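Local coordinates for cocosin 1 acidic chain (Cocos nucifera, PDB 5WPW), which serves as a seed storage protein of coconut, a hexameric 11S globulin built from paired cupin domains and known as a potential food allergen, at residues D25-D28 / Q33-C36; A288-L293 / Y312-R317; V320-A323 / T329-D332; M384-L389 / R402-R407. The protein carries 2 engineered substitutions. All blocks are in the same frame, centred on the assembly; numbering follows the deposited sequence.

Contact 1: D25-D28 / Q33-C36; sequences DYFD and QFRC
A first torsion of -62° sets Phe27 CG beside its backbone N and anti to its carbonyl carbon, turning the phenyl ring away from helix residues 33-36 and leaving CB to meet Phe34. From the helix, Phe34 (chi1 -87°) sends its ring back across the turn. Its far end straddles that methylene: Phe34 CE2 and CZ each lie 3.5 Å from Phe27 CB. The two side chains cross at a slant rather than stacking, and the nearest approach between the rings themselves is 4.1 Å, from Phe34 CZ to Phe27 CG. One ring flank also comes close to the backbone, with Asp28 O 3.1 Å from Phe34 CD2. Asp28 OD1 accepts from Asp30 N within the same connection. Only 135 Å² is buried, because this short connection from strand to helix brings single side chains together, not whole surfaces. The helix 32-37 is tied by Cys36 to Cys3 in a disulfide. Strand 40-46 supplies Thr41, which touches both phenylalanines, while Leu11 and Val39 pack on Phe34; Leu340, from strand 340-343 of the second cupin domain, also touches both phenylalanine side chains.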
# COMPACT_ATOMS: atom_id res chain seq x y z
N ASP A 25 -24.28 16.51 -27.01
CA ASP A 25 -24.65 17.73 -26.31
C ASP A 25 -23.55 18.06 -25.32
O ASP A 25 -23.14 17.19 -24.55
CB ASP A 25 -25.97 17.55 -25.56
CG ASP A 25 -27.10 17.18 -26.47
OD1 ASP A 25 -27.02 17.57 -27.66
OD2 ASP A 25 -28.04 16.49 -26.02
N TYR A 26 -23.05 19.28 -25.35
CA TYR A 26 -21.98 19.68 -24.43
C TYR A 26 -22.53 20.65 -23.39
O TYR A 26 -23.10 21.69 -23.73
CB TYR A 26 -20.81 20.31 -25.19
CG TYR A 26 -20.17 19.44 -26.26
CD1 TYR A 26 -20.76 19.30 -27.51
CD2 TYR A 26 -18.96 18.78 -26.03
CE1 TYR A 26 -20.18 18.52 -28.50
CE2 TYR A 26 -18.36 17.99 -27.02
CZ TYR A 26 -18.98 17.86 -28.26
OH TYR A 26 -18.43 17.09 -29.27
N PHE A 27 -22.36 20.30 -22.11
CA PHE A 27 -22.53 21.32 -21.07
C PHE A 27 -21.31 22.23 -21.07
O PHE A 27 -20.24 21.85 -21.54
CB PHE A 27 -22.73 20.69 -19.69
CG PHE A 27 -23.96 19.82 -19.57
CD1 PHE A 27 -24.00 18.57 -20.15
CD2 PHE A 27 -25.06 20.25 -18.83
CE1 PHE A 27 -25.12 17.76 -20.02
CE2 PHE A 27 -26.18 19.46 -18.69
CZ PHE A 27 -26.21 18.21 -19.30
N ASP A 28 -21.48 23.44 -20.55
CA ASP A 28 -20.43 24.45 -20.67
C ASP A 28 -19.42 24.29 -19.54
O ASP A 28 -19.68 24.67 -18.40
CB ASP A 28 -21.01 25.87 -20.68
CG ASP A 28 -19.92 26.93 -20.79
OD1 ASP A 28 -18.78 26.61 -21.19
OD2 ASP A 28 -20.20 28.10 -20.48
N GLN A 33 -19.90 26.73 -12.10
CA GLN A 33 -20.17 25.53 -11.33
C GLN A 33 -19.34 24.35 -11.82
O GLN A 33 -18.84 23.55 -11.01
CB GLN A 33 -21.66 25.23 -11.38
CG GLN A 33 -22.45 26.51 -11.15
CD GLN A 33 -23.93 26.30 -11.19
OE1 GLN A 33 -24.53 25.85 -10.22
NE2 GLN A 33 -24.55 26.66 -12.31
N PHE A 34 -19.18 24.22 -13.14
CA PHE A 34 -18.27 23.23 -13.70
C PHE A 34 -16.82 23.56 -13.36
O PHE A 34 -16.02 22.66 -13.07
CB PHE A 34 -18.45 23.17 -15.22
CG PHE A 34 -19.51 22.23 -15.65
CD1 PHE A 34 -19.34 20.87 -15.50
CD2 PHE A 34 -20.68 22.70 -16.19
CE1 PHE A 34 -20.32 20.00 -15.89
CE2 PHE A 34 -21.66 21.84 -16.58
CZ PHE A 34 -21.48 20.48 -16.43
N ARG A 35 -16.47 24.84 -13.42
CA ARG A 35 -15.13 25.23 -13.02
C ARG A 35 -14.90 25.01 -11.53
O ARG A 35 -13.80 24.65 -11.12
CB ARG A 35 -14.87 26.69 -13.42
CG ARG A 35 -14.36 26.84 -14.86
CD ARG A 35 -13.85 28.25 -15.15
NE ARG A 35 -14.93 29.24 -15.12
CZ ARG A 35 -14.94 30.38 -15.81
NH1 ARG A 35 -13.91 30.69 -16.59
NH2 ARG A 35 -15.98 31.20 -15.71
N CYS A 36 -15.93 25.18 -10.69
CA CYS A 36 -15.74 24.87 -9.28
C CYS A 36 -15.57 23.37 -9.08
O CYS A 36 -14.72 22.94 -8.30
CB CYS A 36 -16.89 25.40 -8.44
SG CYS A 36 -16.94 24.77 -6.70

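Contact 2: A288-L293 / Y312-R317; sequences AERVVL and YCTGGR
Arg290 reaches Thr314 over the top of an intervening strand: 287-293 and 309-314 are not neighbours in their sheet, since 357-364 runs between them, and the two segments meet through this one pair of side chains. The bond is short and nearly straight, Arg290 NH1 donating to Thr314 OG1 at 2.7 Å with an N-H...O angle of 175°, and the hydroxyl oxygen lies in the guanidinium plane. A bend at chi2 (58°) in an otherwise extended arginine chain swings the guanidinium toward the hydroxyl. A water closes the edge into a ring, accepting from Arg290 NH2 at 3.1 Å and lying 2.6 Å from Thr314 OG1. The methyl of Thr314 sits alongside, its CG2 3.7 Å from Arg290 NH1. The spanned strand takes part as well: Leu360 O accepts from NH1, and Gln359 O forms a weak bond with the threonine hydroxyl. Tyr64, from the first cupin domain, packs against Arg290. Next to the threonine, Gly315 N makes a weak bond to Cys313 SG at 3.6 Å. Thr314 and Gly315 both face Gln359, a classic beta bulge, just where the chain turns a corner between two sheets of the second cupin beta-barrel.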
# COMPACT_ATOMS: atom_id res chain seq x y z
N ALA A 288 -19.97 6.76 -8.14
CA ALA A 288 -21.29 7.06 -8.69
C ALA A 288 -22.35 6.59 -7.72
O ALA A 288 -22.10 5.79 -6.81
CB ALA A 288 -21.49 6.41 -10.08
N GLU A 289 -23.57 7.08 -7.94
CA GLU A 289 -24.70 6.76 -7.08
C GLU A 289 -25.96 6.82 -7.94
O GLU A 289 -26.14 7.76 -8.71
CB GLU A 289 -24.78 7.76 -5.93
CG GLU A 289 -25.89 7.54 -4.97
CD GLU A 289 -25.73 8.35 -3.69
OE1 GLU A 289 -25.99 9.58 -3.71
OE2 GLU A 289 -25.32 7.75 -2.69
N ARG A 290 -26.81 5.81 -7.84
CA ARG A 290 -28.13 5.81 -8.47
C ARG A 290 -29.17 5.96 -7.36
O ARG A 290 -29.20 5.13 -6.44
CB ARG A 290 -28.34 4.53 -9.28
CG ARG A 290 -29.78 4.29 -9.73
CD ARG A 290 -30.28 5.44 -10.55
NE ARG A 290 -31.30 5.03 -11.52
CZ ARG A 290 -31.89 5.87 -12.35
NH1 ARG A 290 -31.57 7.16 -12.33
NH2 ARG A 290 -32.81 5.43 -13.21
N VAL A 291 -29.93 7.06 -7.38
CA VAL A 291 -30.98 7.36 -6.41
C VAL A 291 -32.32 7.27 -7.12
O VAL A 291 -32.53 7.94 -8.13
CB VAL A 291 -30.79 8.74 -5.77
CG1 VAL A 291 -31.88 9.03 -4.76
CG2 VAL A 291 -29.42 8.85 -5.12
N VAL A 292 -33.23 6.47 -6.58
CA VAL A 292 -34.60 6.36 -7.11
C VAL A 292 -35.54 6.59 -5.94
O VAL A 292 -35.61 5.76 -5.04
CB VAL A 292 -34.87 5.01 -7.78
CG1 VAL A 292 -36.40 4.86 -8.05
CG2 VAL A 292 -34.05 4.86 -9.08
N LEU A 293 -36.25 7.72 -5.95
CA LEU A 293 -37.15 8.13 -4.88
C LEU A 293 -38.59 7.87 -5.35
O LEU A 293 -38.96 8.28 -6.45
CB LEU A 293 -36.98 9.61 -4.56
CG LEU A 293 -35.80 10.03 -3.69
CD1 LEU A 293 -35.78 11.54 -3.57
CD2 LEU A 293 -35.94 9.39 -2.32
N TYR A 312 -27.49 14.38 -12.16
CA TYR A 312 -28.21 14.41 -13.42
C TYR A 312 -29.54 13.70 -13.25
O TYR A 312 -29.56 12.53 -12.85
CB TYR A 312 -27.40 13.75 -14.54
CG TYR A 312 -28.10 13.71 -15.87
CD1 TYR A 312 -28.18 14.85 -16.66
CD2 TYR A 312 -28.69 12.54 -16.34
CE1 TYR A 312 -28.81 14.82 -17.88
CE2 TYR A 312 -29.34 12.52 -17.57
CZ TYR A 312 -29.38 13.66 -18.33
OH TYR A 312 -30.02 13.67 -19.54
N CYS A 313 -30.65 14.37 -13.57
CA CYS A 313 -31.96 13.76 -13.38
C CYS A 313 -32.35 12.95 -14.62
O CYS A 313 -32.38 13.48 -15.74
CB CYS A 313 -33.02 14.81 -13.05
SG CYS A 313 -34.69 14.11 -12.99
N THR A 314 -32.58 11.66 -14.42
CA THR A 314 -32.93 10.74 -15.50
C THR A 314 -34.44 10.56 -15.66
O THR A 314 -34.87 9.94 -16.63
CB THR A 314 -32.30 9.36 -15.27
OG1 THR A 314 -32.83 8.77 -14.08
CG2 THR A 314 -30.76 9.47 -15.13
N GLY A 315 -35.24 11.07 -14.74
CA GLY A 315 -36.68 10.85 -14.81
C GLY A 315 -37.38 11.49 -13.63
O GLY A 315 -36.75 11.86 -12.63
N GLY A 316 -38.69 11.62 -13.77
CA GLY A 316 -39.42 12.20 -12.67
C GLY A 316 -39.15 13.68 -12.48
O GLY A 316 -38.68 14.39 -13.37
N ARG A 317 -39.47 14.14 -11.27
CA ARG A 317 -39.39 15.55 -10.89
C ARG A 317 -39.18 15.60 -9.40
O ARG A 317 -39.78 14.81 -8.66
CB ARG A 317 -40.67 16.33 -11.23
CG ARG A 317 -40.96 16.52 -12.69
CD ARG A 317 -42.35 17.13 -12.89
NE ARG A 317 -42.58 17.44 -14.30
CZ ARG A 317 -42.06 18.49 -14.92
NH1 ARG A 317 -41.28 19.35 -14.26
NH2 ARG A 317 -42.31 18.70 -16.21
O HOH W 1 -34.87 7.30 -14.56

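Contact 3: V320-A323 / T329-D332; sequences VEVA and TVFD
Val322 turns both its N and its O to the opposing strand: N donates to Phe331 O at 3.0 Å, and O accepts from Val330 N at 2.9 Å. The same oxygen takes a second, weak bond from Phe331 N at 3.4 Å. Two consecutive residues facing one is a classic beta bulge, here in the antiparallel hairpin of strands 317-323 and 329-336 in the second cupin barrel. Beyond it, Ala323 pairs with Thr329, and on the other side Glu321 with Asp332. Those two acidic chains run side by side with their carboxylates stacked, planes 8° apart and Glu321 OE2 3.8 Å from Asp332 OD2. Such like charges probably coexist because each has its own partner: Arg319 forms a salt bridge with Asp332 OD1, while Ser184 N of a neighbouring subunit donates to Glu321 OE2. On the opposite face, with Val322 and Phe331, the packing is apolar, and Leu341 touches both Phe331 and Val320. The Phe331 ring leans along the first strand, CD2 3.4 Å from Val320 O. With CG2 set between its backbone N and carbonyl carbon (chi1 -63° for CG1), Val330 brings that methyl 3.6 Å from Val322 CG1.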
# COMPACT_ATOMS: atom_id res chain seq x y z
N VAL A 320 -35.02 20.15 -5.01
CA VAL A 320 -33.69 20.13 -4.38
C VAL A 320 -33.46 21.47 -3.71
O VAL A 320 -33.64 22.53 -4.32
CB VAL A 320 -32.57 19.84 -5.40
CG1 VAL A 320 -31.22 19.67 -4.67
CG2 VAL A 320 -32.91 18.63 -6.22
N GLU A 321 -33.02 21.43 -2.45
CA GLU A 321 -32.54 22.61 -1.77
C GLU A 321 -31.10 22.40 -1.35
O GLU A 321 -30.76 21.34 -0.81
CB GLU A 321 -33.40 22.92 -0.56
CG GLU A 321 -34.81 23.29 -0.96
CD GLU A 321 -35.64 23.63 0.24
OE1 GLU A 321 -36.77 23.11 0.35
OE2 GLU A 321 -35.15 24.40 1.08
N VAL A 322 -30.26 23.39 -1.62
CA VAL A 322 -28.85 23.34 -1.27
C VAL A 322 -28.51 24.57 -0.43
O VAL A 322 -28.93 25.68 -0.77
CB VAL A 322 -27.98 23.27 -2.55
CG1 VAL A 322 -26.48 23.22 -2.18
CG2 VAL A 322 -28.38 22.07 -3.37
N ALA A 323 -27.77 24.37 0.66
CA ALA A 323 -27.33 25.42 1.57
C ALA A 323 -25.80 25.47 1.63
O ALA A 323 -25.15 24.42 1.60
CB ALA A 323 -27.88 25.19 2.99
N THR A 329 -29.47 30.01 1.16
CA THR A 329 -30.05 29.07 0.21
C THR A 329 -29.43 29.34 -1.15
O THR A 329 -29.70 30.38 -1.76
CB THR A 329 -31.56 29.23 0.14
OG1 THR A 329 -32.13 29.13 1.45
CG2 THR A 329 -32.15 28.15 -0.74
N VAL A 330 -28.59 28.44 -1.64
CA VAL A 330 -27.95 28.66 -2.94
C VAL A 330 -28.67 27.94 -4.07
O VAL A 330 -28.35 28.17 -5.25
CB VAL A 330 -26.46 28.28 -2.90
CG1 VAL A 330 -25.73 29.18 -1.92
CG2 VAL A 330 -26.28 26.81 -2.49
N PHE A 331 -29.64 27.08 -3.76
CA PHE A 331 -30.52 26.50 -4.76
C PHE A 331 -31.81 26.11 -4.06
O PHE A 331 -31.80 25.64 -2.92
CB PHE A 331 -29.89 25.29 -5.47
CG PHE A 331 -30.68 24.81 -6.67
CD1 PHE A 331 -30.65 25.52 -7.86
CD2 PHE A 331 -31.44 23.66 -6.60
CE1 PHE A 331 -31.38 25.09 -8.96
CE2 PHE A 331 -32.17 23.22 -7.70
CZ PHE A 331 -32.14 23.95 -8.89
N ASP A 332 -32.92 26.31 -4.76
CA ASP A 332 -34.23 25.94 -4.23
C ASP A 332 -35.13 25.85 -5.47
O ASP A 332 -35.77 26.83 -5.85
CB ASP A 332 -34.74 26.95 -3.23
CG ASP A 332 -36.01 26.50 -2.53
OD1 ASP A 332 -36.74 25.63 -3.06
OD2 ASP A 332 -36.28 27.03 -1.42

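Contact 4: M384-L389 / R402-R407; sequences MPVEVL and RVKLTR
The flat group that matters here is the peptide joining Met384 to Pro385, and Lys404 comes to its oxygen: NZ donates to Met384 O at 2.6 Å, with a C=O...N angle of 151° and the nitrogen lifted 24° out of the carbonyl plane. This joins the two halves of a helical hairpin, 386-393 and 397-405, in the extended helical arm that follows the second cupin barrel, as in other bicupin seed globulins. The lysine spans the distance between the helices because its chain is stretched throughout, with CG opposite the backbone N and every later bond extended. It crosses Val386 and Leu389 at about right angles. Val386 CG1 lies 3.8 Å from the ammonium nitrogen, whereas Leu389 CD1 lies against the shaft, 3.9 Å from Lys404 CD. The aliphatic part is thus packed by leucine while the charged end meets the start of the partner helix, where Pro385 stands at the N-cap and its O accepts from Leu389 N at 3.2 Å. The ammonium is also shared with a neighbouring subunit, whose Glu103 O is a second acceptor; its His104 packs on Pro385. Buried Lys404 therefore fastens the hairpin and its partner subunit at one point. Within 402-407, Arg402 O receives two donors from a single residue, Thr406 N at 3.2 Å and Thr406 OG1 at 2.6 Å. A further touch lies at the root of the lysine, where Leu389 CD1 approaches Lys404 CB to 4.0 Å.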
# COMPACT_ATOMS: atom_id res chain seq x y z
N MET A 384 -24.48 13.34 18.69
CA MET A 384 -24.16 14.40 19.63
C MET A 384 -24.96 14.25 20.91
O MET A 384 -26.13 13.83 20.88
CB MET A 384 -24.44 15.77 19.00
CG MET A 384 -23.27 16.27 18.14
SD MET A 384 -23.72 17.78 17.30
CE MET A 384 -22.70 17.53 15.81
N PRO A 385 -24.35 14.57 22.05
CA PRO A 385 -25.09 14.49 23.33
C PRO A 385 -26.30 15.42 23.33
O PRO A 385 -26.24 16.55 22.82
CB PRO A 385 -24.05 14.93 24.36
CG PRO A 385 -22.70 14.64 23.70
CD PRO A 385 -22.93 14.91 22.24
N VAL A 386 -27.39 14.96 23.94
CA VAL A 386 -28.59 15.80 24.01
C VAL A 386 -28.25 17.20 24.51
O VAL A 386 -28.76 18.19 23.98
CB VAL A 386 -29.68 15.13 24.86
CG1 VAL A 386 -30.07 13.79 24.28
CG2 VAL A 386 -29.22 14.96 26.30
N GLU A 387 -27.35 17.31 25.50
CA GLU A 387 -27.14 18.62 26.12
C GLU A 387 -26.33 19.53 25.22
O GLU A 387 -26.51 20.75 25.27
CB GLU A 387 -26.46 18.48 27.49
CG GLU A 387 -27.32 17.70 28.50
CD GLU A 387 -27.22 18.19 29.95
OE1 GLU A 387 -28.10 17.80 30.74
OE2 GLU A 387 -26.29 18.95 30.30
N VAL A 388 -25.46 18.97 24.37
CA VAL A 388 -24.84 19.77 23.32
C VAL A 388 -25.89 20.35 22.39
O VAL A 388 -25.83 21.53 22.02
CB VAL A 388 -23.81 18.91 22.55
CG1 VAL A 388 -23.35 19.62 21.27
CG2 VAL A 388 -22.64 18.54 23.46
N LEU A 389 -26.88 19.55 22.00
CA LEU A 389 -27.95 20.06 21.15
C LEU A 389 -28.82 21.06 21.90
O LEU A 389 -29.25 22.08 21.32
CB LEU A 389 -28.82 18.91 20.65
CG LEU A 389 -28.20 17.81 19.78
CD1 LEU A 389 -29.19 16.72 19.55
CD2 LEU A 389 -27.71 18.36 18.48
N ARG A 402 -36.58 15.25 20.38
CA ARG A 402 -37.42 15.13 19.19
C ARG A 402 -36.59 15.37 17.93
O ARG A 402 -36.76 14.67 16.93
CB ARG A 402 -38.59 16.10 19.26
CG ARG A 402 -39.81 15.52 19.98
CD ARG A 402 -40.47 16.56 20.87
NE ARG A 402 -41.10 17.63 20.11
CZ ARG A 402 -41.29 18.86 20.58
NH1 ARG A 402 -40.91 19.17 21.82
NH2 ARG A 402 -41.87 19.78 19.82
N VAL A 403 -35.70 16.35 17.98
CA VAL A 403 -34.82 16.59 16.84
C VAL A 403 -33.93 15.38 16.59
O VAL A 403 -33.67 15.00 15.44
CB VAL A 403 -34.00 17.87 17.08
CG1 VAL A 403 -32.73 17.88 16.23
CG2 VAL A 403 -34.83 19.11 16.81
N LYS A 404 -33.50 14.72 17.66
CA LYS A 404 -32.51 13.66 17.59
C LYS A 404 -33.11 12.29 17.30
O LYS A 404 -32.54 11.51 16.52
CB LYS A 404 -31.71 13.65 18.90
CG LYS A 404 -30.78 12.50 19.10
CD LYS A 404 -29.74 12.90 20.14
CE LYS A 404 -28.91 11.72 20.58
NZ LYS A 404 -27.92 12.15 21.60
N LEU A 405 -34.28 11.98 17.86
CA LEU A 405 -34.78 10.61 17.82
C LEU A 405 -35.98 10.40 16.91
O LEU A 405 -36.32 9.25 16.65
CB LEU A 405 -35.12 10.14 19.24
CG LEU A 405 -33.90 10.24 20.17
CD1 LEU A 405 -34.23 9.80 21.58
CD2 LEU A 405 -32.73 9.43 19.61
N THR A 406 -36.61 11.47 16.41
CA THR A 406 -37.81 11.27 15.60
C THR A 406 -37.51 10.44 14.36
O THR A 406 -38.27 9.54 14.01
CB THR A 406 -38.44 12.60 15.22
OG1 THR A 406 -38.87 13.30 16.40
CG2 THR A 406 -39.66 12.34 14.34
N ARG A 407 -36.40 10.73 13.68
CA ARG A 407 -35.93 9.97 12.53
C ARG A 407 -34.74 9.08 12.85
O ARG A 407 -34.12 8.53 11.93
CB ARG A 407 -35.54 10.91 11.39
CG ARG A 407 -36.67 11.71 10.85
CD ARG A 407 -37.41 10.94 9.82
NE ARG A 407 -37.88 11.83 8.78
CZ ARG A 407 -38.95 11.60 8.04
NH1 ARG A 407 -39.65 10.50 8.23
NH2 ARG A 407 -39.31 12.47 7.11

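In the fold
Contact 1 belongs to the first cupin domain and contacts 2 and 3 to the second, yet the three lie close together, their centres 17 to 19 Å apart. The nearest atoms of contacts 1 and 2 are about 5 Å apart. Leu340 of the second domain touches contact 1, so the domains meet there; its neighbour Leu341 packs on contact 3. Contacts 2 and 3 follow directly in sequence, the corner after 309-314 leading into the hairpin. Contact 4 stands farther out on the helical arm, its centre about 40 Å from that of contact 1 and 24 Å from that of contact 3. Contacts 3 and 4 touch the same neighbouring subunit, which places both at an interface of the hexamer.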